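Local coordinates for protein Pre-mRNA-splicing factor SAD1 (PDB 4MSX) that promotes assembly of newly made U4 snRNA into the U4/U6 snRNP and is required for pre-mRNA splicing, as a catalytically inactive relative of ubiquitin-specific proteases, at residues A[154-159]-A[230-235]; A[159-164]-A[212-217]; A[177-182]-A[237-242]; A[182-187]-A[242-247]. All coordinates share one frame; numbering follows the deposited sequence.

Contact 1: residues A[154-159]-A[230-235]; sequences AAYPTY and CVKKIW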
loop_
_atom_site.group_PDB
_atom_site.type_symbol
_atom_site.label_atom_id
_atom_site.label_comp_id
_atom_site.label_asym_id
_atom_site.label_seq_id
_atom_site.Cartn_x
_atom_site.Cartn_y
_atom_site.Cartn_z
ATOM N N ALA A 154 -6.447 13.786 -11.322
ATOM C CA ALA A 154 -7.131 13.091 -10.231
ATOM C C ALA A 154 -7.485 11.658 -10.623
ATOM O O ALA A 154 -7.495 10.746 -9.761
ATOM C CB ALA A 154 -8.434 13.862 -9.804
ATOM N N ALA A 155 -7.804 11.452 -11.906
ATOM C CA ALA A 155 -8.122 10.115 -12.416
ATOM C C ALA A 155 -6.871 9.257 -12.694
ATOM O O ALA A 155 -6.923 8.018 -12.596
ATOM C CB ALA A 155 -8.976 10.217 -13.725
ATOM N N TYR A 156 -5.756 9.908 -13.043
ATOM C CA TYR A 156 -4.571 9.188 -13.449
ATOM C C TYR A 156 -3.325 10.084 -13.253
ATOM O O TYR A 156 -2.917 10.752 -14.151
ATOM C CB TYR A 156 -4.733 8.754 -14.909
ATOM C CG TYR A 156 -3.619 7.878 -15.388
ATOM C CD1 TYR A 156 -3.662 6.510 -15.152
ATOM C CD2 TYR A 156 -2.511 8.397 -16.059
ATOM C CE1 TYR A 156 -2.656 5.663 -15.559
ATOM C CE2 TYR A 156 -1.461 7.533 -16.475
ATOM C CZ TYR A 156 -1.546 6.164 -16.188
ATOM O OH TYR A 156 -0.590 5.253 -16.582
ATOM N N PRO A 157 -2.790 10.163 -12.026
ATOM C CA PRO A 157 -1.655 11.038 -11.723
ATOM C C PRO A 157 -0.475 10.706 -12.628
ATOM O O PRO A 157 -0.274 9.536 -12.951
ATOM C CB PRO A 157 -1.328 10.719 -10.250
ATOM C CG PRO A 157 -2.680 10.275 -9.684
ATOM C CD PRO A 157 -3.285 9.472 -10.829
ATOM N N THR A 158 0.247 11.744 -13.054
ATOM C CA THR A 158 1.386 11.587 -13.955
ATOM C C THR A 158 2.590 12.275 -13.324
ATOM O O THR A 158 2.449 13.212 -12.529
ATOM C CB THR A 158 1.128 12.221 -15.355
ATOM O OG1 THR A 158 0.576 13.531 -15.180
ATOM C CG2 THR A 158 0.161 11.355 -16.182
ATOM N N TYR A 159 3.792 11.782 -13.623
ATOM C CA TYR A 159 4.966 12.272 -12.920
ATOM C C TYR A 159 6.131 12.281 -13.927
ATOM O O TYR A 159 6.120 11.486 -14.855
ATOM C CB TYR A 159 5.370 11.292 -11.777
ATOM C CG TYR A 159 4.263 11.131 -10.730
ATOM C CD1 TYR A 159 4.165 12.027 -9.673
ATOM C CD2 TYR A 159 3.305 10.117 -10.841
ATOM C CE1 TYR A 159 3.154 11.925 -8.733
ATOM C CE2 TYR A 159 2.291 9.981 -9.859
ATOM C CZ TYR A 159 2.227 10.905 -8.827
ATOM O OH TYR A 159 1.276 10.868 -7.851
ATOM N N CYS A 230 -3.164 2.650 -8.063
ATOM C CA CYS A 230 -3.184 2.873 -6.603
ATOM C C CYS A 230 -1.888 3.575 -6.147
ATOM O O CYS A 230 -1.917 4.514 -5.322
ATOM C CB CYS A 230 -3.257 1.529 -5.861
ATOM S SG CYS A 230 -4.922 0.728 -6.110
ATOM N N VAL A 231 -0.757 3.056 -6.631
ATOM C CA VAL A 231 0.570 3.587 -6.199
ATOM C C VAL A 231 0.691 5.038 -6.686
ATOM O O VAL A 231 1.100 5.913 -5.934
ATOM C CB VAL A 231 1.745 2.722 -6.727
ATOM C CG1 VAL A 231 3.110 3.406 -6.386
ATOM C CG2 VAL A 231 1.658 1.291 -6.145
ATOM N N LYS A 232 0.251 5.300 -7.923
ATOM C CA LYS A 232 0.270 6.696 -8.417
ATOM C C LYS A 232 -0.601 7.644 -7.594
ATOM O O LYS A 232 -0.225 8.820 -7.364
ATOM C CB LYS A 232 -0.163 6.756 -9.880
ATOM C CG LYS A 232 0.859 6.073 -10.836
ATOM C CD LYS A 232 0.148 5.903 -12.220
ATOM C CE LYS A 232 0.892 5.045 -13.203
ATOM N NZ LYS A 232 2.075 5.738 -13.621
ATOM N N LYS A 233 -1.761 7.166 -7.122
ATOM C CA LYS A 233 -2.575 8.031 -6.276
ATOM C C LYS A 233 -1.997 8.195 -4.914
ATOM O O LYS A 233 -2.148 9.267 -4.315
ATOM C CB LYS A 233 -4.023 7.435 -6.133
ATOM C CG LYS A 233 -4.792 7.578 -7.465
ATOM C CD LYS A 233 -6.151 6.792 -7.425
ATOM C CE LYS A 233 -6.964 7.133 -8.703
ATOM N NZ LYS A 233 -8.264 6.260 -8.670
ATOM N N ILE A 234 -1.395 7.115 -4.356
ATOM C CA ILE A 234 -0.832 7.237 -2.993
ATOM C C ILE A 234 0.169 8.406 -2.928
ATOM O O ILE A 234 0.290 9.101 -1.896
ATOM C CB ILE A 234 -0.167 5.901 -2.602
ATOM C CG1 ILE A 234 -1.299 4.904 -2.206
ATOM C CG2 ILE A 234 0.910 6.086 -1.478
ATOM C CD1 ILE A 234 -0.770 3.445 -2.131
ATOM N N TRP A 235 0.868 8.626 -4.042
ATOM C CA TRP A 235 1.914 9.685 -4.069
ATOM C C TRP A 235 1.397 11.031 -4.617
ATOM O O TRP A 235 2.156 11.996 -4.721
ATOM C CB TRP A 235 3.158 9.203 -4.860
ATOM C CG TRP A 235 3.937 8.290 -3.939
ATOM C CD1 TRP A 235 3.890 6.912 -3.877
ATOM C CD2 TRP A 235 4.805 8.718 -2.906
ATOM N NE1 TRP A 235 4.741 6.458 -2.840
ATOM C CE2 TRP A 235 5.284 7.562 -2.229
ATOM C CE3 TRP A 235 5.246 9.985 -2.480
ATOM C CZ2 TRP A 235 6.205 7.651 -1.132
ATOM C CZ3 TRP A 235 6.125 10.079 -1.413
ATOM C CH2 TRP A 235 6.619 8.913 -0.753
HETATM O O HOH W 1 -8.787 6.488 -11.395
HETATM O O HOH W 2 1.279 8.160 -14.791
#
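Tyr159 OH donates to the backbone O of Lys232 at 2.6 Å, lying in that carbonyl's plane with a C=O...donor angle of 152°. The acceptor belongs to the last turn of helix 222-234, so the phenol ties the chain leaving helix 146-155 to a helix C-terminus. Pro157 packs beside the same carbonyl, its CB 3.6 Å from Lys232 O. The pyrrolidine meets the aliphatic part of Lys233, with CG to CG at 4.1 Å. Lys232 runs past Pro157 extended through chi3 (-170°), setting CE 3.7 Å from Tyr156 OH; the chi4 bend (-69°) turns NZ toward its water and carbonyl partners. Water completes the first shell: one molecule links Lys232 NZ to Pro157 O, another joins Lys233 NZ to Ala155 O, each leg 2.7 to 2.8 Å long.

Farther out, Lys232 NZ also bonds to the backbone O atoms of Phe212 and Asn215, while Tyr156 OH bonds to His216 ND1; Lys233 forms a salt bridge with Asp77. The contact thus fastens the end of the predicted zinc-finger region to the helical part of the USP-like domain, where helix 222-234 also packs against helices 189-203 and 206-214 and strand 243-244.

Contact 2: residues A[159-164]-A[212-217]; sequences YCPKDL and FLLNHF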
loop_
_atom_site.group_PDB
_atom_site.type_symbol
_atom_site.label_atom_id
_atom_site.label_comp_id
_atom_site.label_asym_id
_atom_site.label_seq_id
_atom_site.Cartn_x
_atom_site.Cartn_y
_atom_site.Cartn_z
ATOM N N TYR A 159 3.792 11.782 -13.623
ATOM C CA TYR A 159 4.966 12.272 -12.920
ATOM C C TYR A 159 6.131 12.281 -13.927
ATOM O O TYR A 159 6.120 11.486 -14.855
ATOM C CB TYR A 159 5.370 11.292 -11.777
ATOM C CG TYR A 159 4.263 11.131 -10.730
ATOM C CD1 TYR A 159 4.165 12.027 -9.673
ATOM C CD2 TYR A 159 3.305 10.117 -10.841
ATOM C CE1 TYR A 159 3.154 11.925 -8.733
ATOM C CE2 TYR A 159 2.291 9.981 -9.859
ATOM C CZ TYR A 159 2.227 10.905 -8.827
ATOM O OH TYR A 159 1.276 10.868 -7.851
ATOM N N CYS A 160 7.111 13.152 -13.730
ATOM C CA CYS A 160 8.365 13.071 -14.475
ATOM C C CYS A 160 9.443 12.877 -13.423
ATOM O O CYS A 160 9.218 13.183 -12.249
ATOM C CB CYS A 160 8.627 14.376 -15.253
ATOM S SG CYS A 160 8.838 15.733 -14.127
ATOM N N PRO A 161 10.643 12.394 -13.820
ATOM C CA PRO A 161 11.689 12.188 -12.813
ATOM C C PRO A 161 11.963 13.353 -11.877
ATOM O O PRO A 161 12.157 13.161 -10.668
ATOM C CB PRO A 161 12.920 11.838 -13.662
ATOM C CG PRO A 161 12.337 11.061 -14.772
ATOM C CD PRO A 161 11.024 11.796 -15.110
ATOM N N LYS A 162 11.962 14.579 -12.374
ATOM C CA LYS A 162 12.280 15.677 -11.449
ATOM C C LYS A 162 11.207 15.933 -10.357
ATOM O O LYS A 162 11.517 16.440 -9.301
ATOM C CB LYS A 162 12.535 17.003 -12.209
ATOM C CG LYS A 162 13.021 18.117 -11.230
ATOM C CD LYS A 162 13.823 19.232 -11.908
ATOM C CE LYS A 162 12.951 20.462 -12.184
ATOM N NZ LYS A 162 13.742 21.613 -12.717
ATOM N N ASP A 163 9.947 15.617 -10.619
ATOM C CA ASP A 163 8.940 15.723 -9.557
ATOM C C ASP A 163 9.370 14.884 -8.354
ATOM O O ASP A 163 9.211 15.314 -7.194
ATOM C CB ASP A 163 7.566 15.197 -10.025
ATOM C CG ASP A 163 7.012 15.937 -11.203
ATOM O OD1 ASP A 163 7.234 17.171 -11.312
ATOM O OD2 ASP A 163 6.368 15.271 -12.047
ATOM N N LEU A 164 9.906 13.680 -8.599
ATOM C CA LEU A 164 10.239 12.761 -7.485
ATOM C C LEU A 164 11.330 13.329 -6.567
ATOM O O LEU A 164 11.388 13.036 -5.354
ATOM C CB LEU A 164 10.600 11.358 -8.000
ATOM C CG LEU A 164 9.641 10.766 -9.059
ATOM C CD1 LEU A 164 9.861 9.291 -9.286
ATOM C CD2 LEU A 164 8.187 10.972 -8.704
ATOM N N PHE A 212 6.649 2.311 -10.701
ATOM C CA PHE A 212 5.178 2.456 -10.887
ATOM C C PHE A 212 4.797 3.890 -11.286
ATOM O O PHE A 212 3.855 4.095 -12.076
ATOM C CB PHE A 212 4.428 2.143 -9.571
ATOM C CG PHE A 212 4.140 0.669 -9.356
ATOM C CD1 PHE A 212 3.405 -0.044 -10.271
ATOM C CD2 PHE A 212 4.602 0.025 -8.220
ATOM C CE1 PHE A 212 3.086 -1.399 -10.045
ATOM C CE2 PHE A 212 4.309 -1.350 -7.986
ATOM C CZ PHE A 212 3.562 -2.048 -8.904
ATOM N N LEU A 213 5.448 4.883 -10.665
ATOM C CA LEU A 213 5.052 6.288 -10.906
ATOM C C LEU A 213 5.427 6.744 -12.324
ATOM O O LEU A 213 4.709 7.528 -12.906
ATOM C CB LEU A 213 5.713 7.258 -9.944
ATOM C CG LEU A 213 5.419 7.029 -8.457
ATOM C CD1 LEU A 213 6.004 8.139 -7.581
ATOM C CD2 LEU A 213 3.866 6.912 -8.246
ATOM N N LEU A 214 6.543 6.254 -12.865
ATOM C CA LEU A 214 7.094 6.836 -14.133
ATOM C C LEU A 214 6.754 6.031 -15.369
ATOM O O LEU A 214 7.047 6.461 -16.489
ATOM C CB LEU A 214 8.635 7.002 -14.050
ATOM C CG LEU A 214 9.071 7.971 -12.958
ATOM C CD1 LEU A 214 10.618 7.959 -12.700
ATOM C CD2 LEU A 214 8.643 9.367 -13.315
ATOM N N ASN A 215 6.184 4.845 -15.191
ATOM C CA ASN A 215 5.794 4.033 -16.335
ATOM C C ASN A 215 4.298 3.841 -16.462
ATOM O O ASN A 215 3.569 4.117 -15.535
ATOM C CB ASN A 215 6.499 2.710 -16.254
ATOM C CG ASN A 215 8.005 2.901 -16.311
ATOM O OD1 ASN A 215 8.574 3.011 -17.394
ATOM N ND2 ASN A 215 8.628 3.050 -15.156
ATOM N N HIS A 216 3.859 3.383 -17.622
ATOM C CA HIS A 216 2.445 3.124 -17.842
ATOM C C HIS A 216 2.308 1.643 -18.047
ATOM O O HIS A 216 3.230 0.991 -18.506
ATOM C CB HIS A 216 1.946 3.957 -19.033
ATOM C CG HIS A 216 2.254 5.407 -18.854
ATOM N ND1 HIS A 216 1.564 6.203 -17.966
ATOM C CD2 HIS A 216 3.241 6.185 -19.367
ATOM C CE1 HIS A 216 2.083 7.421 -17.968
ATOM N NE2 HIS A 216 3.100 7.439 -18.814
ATOM N N PHE A 217 1.167 1.094 -17.699
ATOM C CA PHE A 217 1.096 -0.351 -17.595
ATOM C C PHE A 217 -0.119 -0.893 -18.370
ATOM O O PHE A 217 -0.742 -1.865 -17.960
ATOM C CB PHE A 217 1.085 -0.769 -16.090
ATOM C CG PHE A 217 2.366 -0.476 -15.376
ATOM C CD1 PHE A 217 2.578 0.746 -14.797
ATOM C CD2 PHE A 217 3.373 -1.431 -15.298
ATOM C CE1 PHE A 217 3.784 1.037 -14.137
ATOM C CE2 PHE A 217 4.568 -1.175 -14.655
ATOM C CZ PHE A 217 4.795 0.070 -14.073
HETATM O O HOH W 3 3.752 9.176 -14.946
HETATM O O HOH W 4 5.826 9.258 -16.952
#
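Tyr159 and Leu214 bring their backbones closest, CA to CA 6.0 Å, where the chain entering helix 161-165 passes the C-terminal end of helix 206-214. A capping box starts the former helix, resting on Cys160 N, which donates to Asp163 OD2 at 2.8 Å from above the carboxylate plane; the Cys160 SG half is weak and holds for one of two conformers. Tyr159 CE2 packs 3.8 Å from Leu213 CD2, with Leu213 O at the ring's edge. Leu214 CG is anti to the carbonyl carbon (chi1 -63°), and chi2 of 170° spreads the methyls: CD2 sits 3.6 Å from Tyr159 O and reaches Pro161 CD, whereas CD1 meets Leu164 CD1 tip to tip at 3.7 Å. An alanine in place of Leu214 would probably leave Leu164 CD1 and Pro161 CD without their apolar partner, opening a gap there. The other Leu164 branch, CD2, lies 3.7 Å from Leu213 CD1. One water accepts from Tyr159 N at 2.9 Å and lies 2.8 Å from Leu213 O.

Contact 3: residues A[177-182]-A[237-242]; sequences RTYLNG and PKLFKH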
loop_
_atom_site.group_PDB
_atom_site.type_symbol
_atom_site.label_atom_id
_atom_site.label_comp_id
_atom_site.label_asym_id
_atom_site.label_seq_id
_atom_site.Cartn_x
_atom_site.Cartn_y
_atom_site.Cartn_z
ATOM N N ARG A 177 -7.168 20.939 3.624
ATOM C CA ARG A 177 -6.527 20.093 4.636
ATOM C C ARG A 177 -5.103 19.733 4.159
ATOM O O ARG A 177 -4.923 19.303 3.018
ATOM C CB ARG A 177 -7.352 18.846 4.888
ATOM C CG ARG A 177 -8.725 19.153 5.479
ATOM C CD ARG A 177 -9.608 17.909 5.512
ATOM N NE ARG A 177 -10.003 17.517 4.162
ATOM C CZ ARG A 177 -10.925 16.598 3.877
ATOM N NH1 ARG A 177 -11.559 15.946 4.853
ATOM N NH2 ARG A 177 -11.207 16.323 2.608
ATOM N N THR A 178 -4.079 19.951 4.994
ATOM C CA THR A 178 -2.700 19.725 4.531
ATOM C C THR A 178 -2.369 18.234 4.684
ATOM O O THR A 178 -2.972 17.563 5.522
ATOM C CB THR A 178 -1.675 20.608 5.315
ATOM O OG1 THR A 178 -0.363 20.517 4.714
ATOM C CG2 THR A 178 -1.622 20.174 6.761
ATOM N N TYR A 179 -1.438 17.713 3.874
ATOM C CA TYR A 179 -1.014 16.323 4.032
ATOM C C TYR A 179 0.370 16.253 3.445
ATOM O O TYR A 179 0.756 17.131 2.662
ATOM C CB TYR A 179 -1.946 15.331 3.316
ATOM C CG TYR A 179 -1.989 15.492 1.799
ATOM C CD1 TYR A 179 -2.815 16.442 1.203
ATOM C CD2 TYR A 179 -1.206 14.676 0.959
ATOM C CE1 TYR A 179 -2.878 16.568 -0.195
ATOM C CE2 TYR A 179 -1.248 14.807 -0.427
ATOM C CZ TYR A 179 -2.105 15.746 -0.994
ATOM O OH TYR A 179 -2.130 15.886 -2.347
ATOM N N LEU A 180 1.144 15.242 3.854
ATOM C CA LEU A 180 2.455 15.012 3.277
ATOM C C LEU A 180 2.267 13.967 2.182
ATOM O O LEU A 180 1.799 12.859 2.492
ATOM C CB LEU A 180 3.400 14.498 4.421
ATOM C CG LEU A 180 4.863 14.225 4.105
ATOM C CD1 LEU A 180 5.557 15.528 3.708
ATOM C CD2 LEU A 180 5.597 13.578 5.341
ATOM N N ASN A 181 2.621 14.258 0.928
ATOM C CA ASN A 181 2.204 13.361 -0.157
ATOM C C ASN A 181 2.956 12.021 -0.013
ATOM O O ASN A 181 4.099 12.004 0.441
ATOM C CB ASN A 181 2.343 13.956 -1.568
ATOM C CG ASN A 181 3.806 14.088 -2.059
ATOM O OD1 ASN A 181 4.649 14.685 -1.387
ATOM N ND2 ASN A 181 4.104 13.502 -3.204
ATOM N N GLY A 182 2.268 10.921 -0.319
ATOM C CA GLY A 182 2.781 9.566 -0.066
ATOM C C GLY A 182 2.432 9.071 1.329
ATOM O O GLY A 182 2.390 7.858 1.549
ATOM N N PRO A 237 0.487 14.593 -5.310
ATOM C CA PRO A 237 0.579 15.857 -4.559
ATOM C C PRO A 237 -0.621 16.807 -4.829
ATOM O O PRO A 237 -0.596 17.943 -4.359
ATOM C CB PRO A 237 1.884 16.511 -5.112
ATOM C CG PRO A 237 1.913 16.094 -6.550
ATOM C CD PRO A 237 1.256 14.635 -6.564
ATOM N N LYS A 238 -1.627 16.347 -5.568
ATOM C CA LYS A 238 -2.800 17.189 -5.892
ATOM C C LYS A 238 -4.163 16.505 -5.615
ATOM O O LYS A 238 -5.148 16.716 -6.335
ATOM C CB LYS A 238 -2.721 17.560 -7.386
ATOM C CG LYS A 238 -1.560 18.515 -7.686
ATOM C CD LYS A 238 -1.009 18.383 -9.137
ATOM C CE LYS A 238 -2.038 18.425 -10.235
ATOM N NZ LYS A 238 -1.411 18.655 -11.606
ATOM N N LEU A 239 -4.217 15.666 -4.591
ATOM C CA LEU A 239 -5.461 14.953 -4.278
ATOM C C LEU A 239 -6.610 15.929 -4.014
ATOM O O LEU A 239 -6.421 16.921 -3.340
ATOM C CB LEU A 239 -5.248 14.127 -2.991
ATOM C CG LEU A 239 -4.297 12.931 -3.156
ATOM C CD1 LEU A 239 -4.024 12.268 -1.780
ATOM C CD2 LEU A 239 -4.907 11.917 -4.129
ATOM N N PHE A 240 -7.829 15.589 -4.432
ATOM C CA PHE A 240 -8.971 16.435 -4.076
ATOM C C PHE A 240 -9.310 16.316 -2.608
ATOM O O PHE A 240 -9.671 17.297 -1.968
ATOM C CB PHE A 240 -10.168 16.078 -4.960
ATOM C CG PHE A 240 -9.993 16.521 -6.413
ATOM C CD1 PHE A 240 -8.896 17.289 -6.804
ATOM C CD2 PHE A 240 -10.939 16.152 -7.385
ATOM C CE1 PHE A 240 -8.725 17.691 -8.151
ATOM C CE2 PHE A 240 -10.783 16.546 -8.731
ATOM C CZ PHE A 240 -9.690 17.311 -9.119
ATOM N N LYS A 241 -9.175 15.105 -2.064
ATOM C CA LYS A 241 -9.288 14.923 -0.628
ATOM C C LYS A 241 -8.114 14.053 -0.157
ATOM O O LYS A 241 -7.685 13.147 -0.862
ATOM C CB LYS A 241 -10.621 14.274 -0.240
ATOM C CG LYS A 241 -10.885 12.958 -0.922
ATOM C CD LYS A 241 -12.384 12.554 -0.725
ATOM C CE LYS A 241 -12.682 11.165 -1.300
ATOM N NZ LYS A 241 -12.386 11.082 -2.781
ATOM N N HIS A 242 -7.641 14.324 1.044
ATOM C CA HIS A 242 -6.351 13.815 1.461
ATOM C C HIS A 242 -6.374 12.339 1.969
ATOM O O HIS A 242 -5.622 11.987 2.881
ATOM C CB HIS A 242 -5.757 14.739 2.544
ATOM C CG HIS A 242 -6.495 14.681 3.840
ATOM N ND1 HIS A 242 -7.841 14.383 3.912
ATOM C CD2 HIS A 242 -6.080 14.849 5.117
ATOM C CE1 HIS A 242 -8.226 14.387 5.177
ATOM N NE2 HIS A 242 -7.174 14.664 5.927
HETATM O O HOH W 5 -11.385 17.706 0.155
#
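The polar link between Tyr179 and the loop 237-242 is a hydrogen bond from Leu239 N to Tyr179 OH, 3.1 Å long with an N-H...O angle of 154°. The same hydroxyl bonds to Ser236 O, so two backbone groups grip it. A water connects Arg177 NH2 with Phe240 O, at 2.8 Å from each.

Flat groups also meet. Arg177 bends at chi3 (-70°), which brings a guanidinium face against the CE1 corner of His242: CE1 stands 3.5 Å above that plane near its rim, the two planes 33° apart. Arg177 CB and CD lie over the imidazole face, CD making a CH-pi contact 4.2 Å from the His242 ring centroid. Asp173 anchors Arg177 NE by a salt bridge. Residues 178-180 pair with 170-172 in a two-stranded antiparallel sheet, against which the loop from helix 222-234 to strand 243-244 packs.

Among apolar contacts, Tyr179 and His242 run antiparallel alongside one another, Tyr179 CD1 3.7 Å from His242 CB, and Leu239 CD1 reaches Tyr179 CE2 at 4.0 Å.

Contact 4: residues A[182-187]-A[242-247]; sequences GFIGFT and HHLSVD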
loop_
_atom_site.group_PDB
_atom_site.type_symbol
_atom_site.label_atom_id
_atom_site.label_comp_id
_atom_site.label_asym_id
_atom_site.label_seq_id
_atom_site.Cartn_x
_atom_site.Cartn_y
_atom_site.Cartn_z
ATOM N N GLY A 182 2.268 10.921 -0.319
ATOM C CA GLY A 182 2.781 9.566 -0.066
ATOM C C GLY A 182 2.432 9.071 1.329
ATOM O O GLY A 182 2.390 7.858 1.549
ATOM N N PHE A 183 2.194 9.974 2.266
ATOM C CA PHE A 183 1.966 9.578 3.669
ATOM C C PHE A 183 0.497 9.811 4.048
ATOM O O PHE A 183 0.189 10.607 4.944
ATOM C CB PHE A 183 2.911 10.370 4.607
ATOM C CG PHE A 183 4.342 9.989 4.436
ATOM C CD1 PHE A 183 5.066 10.423 3.308
ATOM C CD2 PHE A 183 4.969 9.184 5.371
ATOM C CE1 PHE A 183 6.381 10.071 3.111
ATOM C CE2 PHE A 183 6.266 8.820 5.221
ATOM C CZ PHE A 183 7.002 9.272 4.051
ATOM N N ILE A 184 -0.413 9.165 3.327
ATOM C CA ILE A 184 -1.833 9.415 3.508
ATOM C C ILE A 184 -2.543 8.120 3.918
ATOM O O ILE A 184 -2.001 7.031 3.739
ATOM C CB ILE A 184 -2.491 9.950 2.221
ATOM C CG1 ILE A 184 -2.324 8.948 1.081
ATOM C CG2 ILE A 184 -1.889 11.303 1.813
ATOM C CD1 ILE A 184 -3.023 9.368 -0.174
ATOM N N GLY A 185 -3.746 8.279 4.460
ATOM C CA GLY A 185 -4.562 7.181 4.893
ATOM C C GLY A 185 -5.699 6.879 3.928
ATOM O O GLY A 185 -5.787 7.416 2.768
ATOM N N PHE A 186 -6.568 5.986 4.419
ATOM C CA PHE A 186 -7.508 5.292 3.573
ATOM C C PHE A 186 -8.807 5.137 4.363
ATOM O O PHE A 186 -8.780 4.913 5.596
ATOM C CB PHE A 186 -7.029 3.870 3.225
ATOM C CG PHE A 186 -5.748 3.812 2.403
ATOM C CD1 PHE A 186 -4.515 3.886 3.043
ATOM C CD2 PHE A 186 -5.803 3.650 1.022
ATOM C CE1 PHE A 186 -3.325 3.840 2.333
ATOM C CE2 PHE A 186 -4.595 3.594 0.268
ATOM C CZ PHE A 186 -3.364 3.670 0.949
ATOM N N THR A 187 -9.924 5.221 3.645
ATOM C CA THR A 187 -11.215 4.924 4.260
ATOM C C THR A 187 -11.423 3.410 4.419
ATOM O O THR A 187 -10.757 2.587 3.773
ATOM C CB THR A 187 -12.350 5.595 3.419
ATOM O OG1 THR A 187 -12.147 5.299 2.035
ATOM C CG2 THR A 187 -12.284 7.125 3.584
ATOM N N HIS A 242 -7.641 14.324 1.044
ATOM C CA HIS A 242 -6.351 13.815 1.461
ATOM C C HIS A 242 -6.374 12.339 1.969
ATOM O O HIS A 242 -5.622 11.987 2.881
ATOM C CB HIS A 242 -5.757 14.739 2.544
ATOM C CG HIS A 242 -6.495 14.681 3.840
ATOM N ND1 HIS A 242 -7.841 14.383 3.912
ATOM C CD2 HIS A 242 -6.080 14.849 5.117
ATOM C CE1 HIS A 242 -8.226 14.387 5.177
ATOM N NE2 HIS A 242 -7.174 14.664 5.927
ATOM N N HIS A 243 -7.188 11.494 1.359
ATOM C CA HIS A 243 -7.254 10.052 1.686
ATOM C C HIS A 243 -7.813 9.281 0.512
ATOM O O HIS A 243 -8.378 9.870 -0.416
ATOM C CB HIS A 243 -8.112 9.764 2.929
ATOM C CG HIS A 243 -9.428 10.469 2.941
ATOM N ND1 HIS A 243 -10.549 9.970 2.313
ATOM C CD2 HIS A 243 -9.813 11.617 3.543
ATOM C CE1 HIS A 243 -11.568 10.787 2.518
ATOM N NE2 HIS A 243 -11.145 11.798 3.252
ATOM N N LEU A 244 -7.583 7.984 0.487
ATOM C CA LEU A 244 -7.937 7.214 -0.685
ATOM C C LEU A 244 -8.893 6.113 -0.279
ATOM O O LEU A 244 -8.942 5.764 0.894
ATOM C CB LEU A 244 -6.701 6.557 -1.298
ATOM C CG LEU A 244 -5.670 7.566 -1.801
ATOM C CD1 LEU A 244 -4.446 6.767 -2.222
ATOM C CD2 LEU A 244 -6.323 8.362 -2.985
ATOM N N SER A 245 -9.593 5.545 -1.257
ATOM C CA SER A 245 -10.345 4.315 -0.992
ATOM C C SER A 245 -9.707 3.249 -1.852
ATOM O O SER A 245 -9.525 3.488 -3.045
ATOM C CB SER A 245 -11.848 4.464 -1.375
ATOM O OG SER A 245 -12.461 3.162 -1.339
ATOM N N VAL A 246 -9.395 2.066 -1.303
ATOM C CA VAL A 246 -9.038 0.971 -2.209
ATOM C C VAL A 246 -9.981 -0.245 -2.113
ATOM O O VAL A 246 -9.611 -1.351 -2.508
ATOM C CB VAL A 246 -7.559 0.523 -1.991
ATOM C CG1 VAL A 246 -6.588 1.675 -2.428
ATOM C CG2 VAL A 246 -7.359 0.116 -0.505
ATOM N N ASP A 247 -11.206 0.001 -1.645
ATOM C CA ASP A 247 -12.231 -1.068 -1.514
ATOM C C ASP A 247 -12.411 -1.780 -2.848
ATOM O O ASP A 247 -12.378 -3.007 -2.913
ATOM C CB ASP A 247 -13.587 -0.503 -1.084
ATOM C CG ASP A 247 -13.574 0.080 0.278
ATOM O OD1 ASP A 247 -12.495 0.453 0.820
ATOM O OD2 ASP A 247 -14.653 0.163 0.881
HETATM O O HOH W 6 -4.739 11.007 5.104
HETATM O O HOH W 7 -10.060 1.404 1.363
HETATM O O HOH W 8 -13.422 3.120 1.310
HETATM O O HOH W 9 -11.763 7.818 0.366
#
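A short parallel pair of strands, 185-186 and 243-244, joins these segments within the USP-like domain. Phe186 lies level with Leu244, CA to CA 4.7 Å, and two bonds frame the bridge: Leu244 N to Gly185 O and Thr187 N to Leu244 O, both 3.0 Å, the second straighter at its acceptor (C=O...donor angle 162° against 145°). Phe186 CG is anti to the carbonyl carbon (chi1 -64°), which directs the ring toward Leu244 CB, 3.8 Å from Phe186 CD2, and toward Val246 CG1. The ring also stacks on His196 and touches Leu200 and Ile234. A serine in place of Phe186 would probably leave Leu244 and Val246 without the aromatic surface that joins them and His196 without its stacking partner. The side chains of Thr187 and His243 cross at about a right angle, Thr187 CG2 3.6 Å from His243 ND1. Asp247 OD2 is hydrogen-bonded to Asn188 ND2, while a water accepts from Val246 N and donates to Thr187 O and to Asp247 OD1, the last at 2.7 Å.

Residues 154-187 supply the first segments of all four contacts and residues 212-247 the second. Contacts 1 and 2 share Tyr159, their centres 9 Å apart; contact 2 falls within the chain span that contact 1 brackets. Contacts 3 and 4 share Gly182 and His242, with centres 10 Å apart, and their segments alternate along the chain. Trp235 joins the groups: its O bonds to Asn181 ND2 at 2.9 Å, and its ring packs on Gly182. Contacts 2 and 4 lie farthest apart, about 20 Å between centres, without touching. From the zinc-finger region into the USP-like domain the chain thus meets helix 222-234, then helix 206-214, then the loop 237-242 and strand 243-244, away from the zinc site.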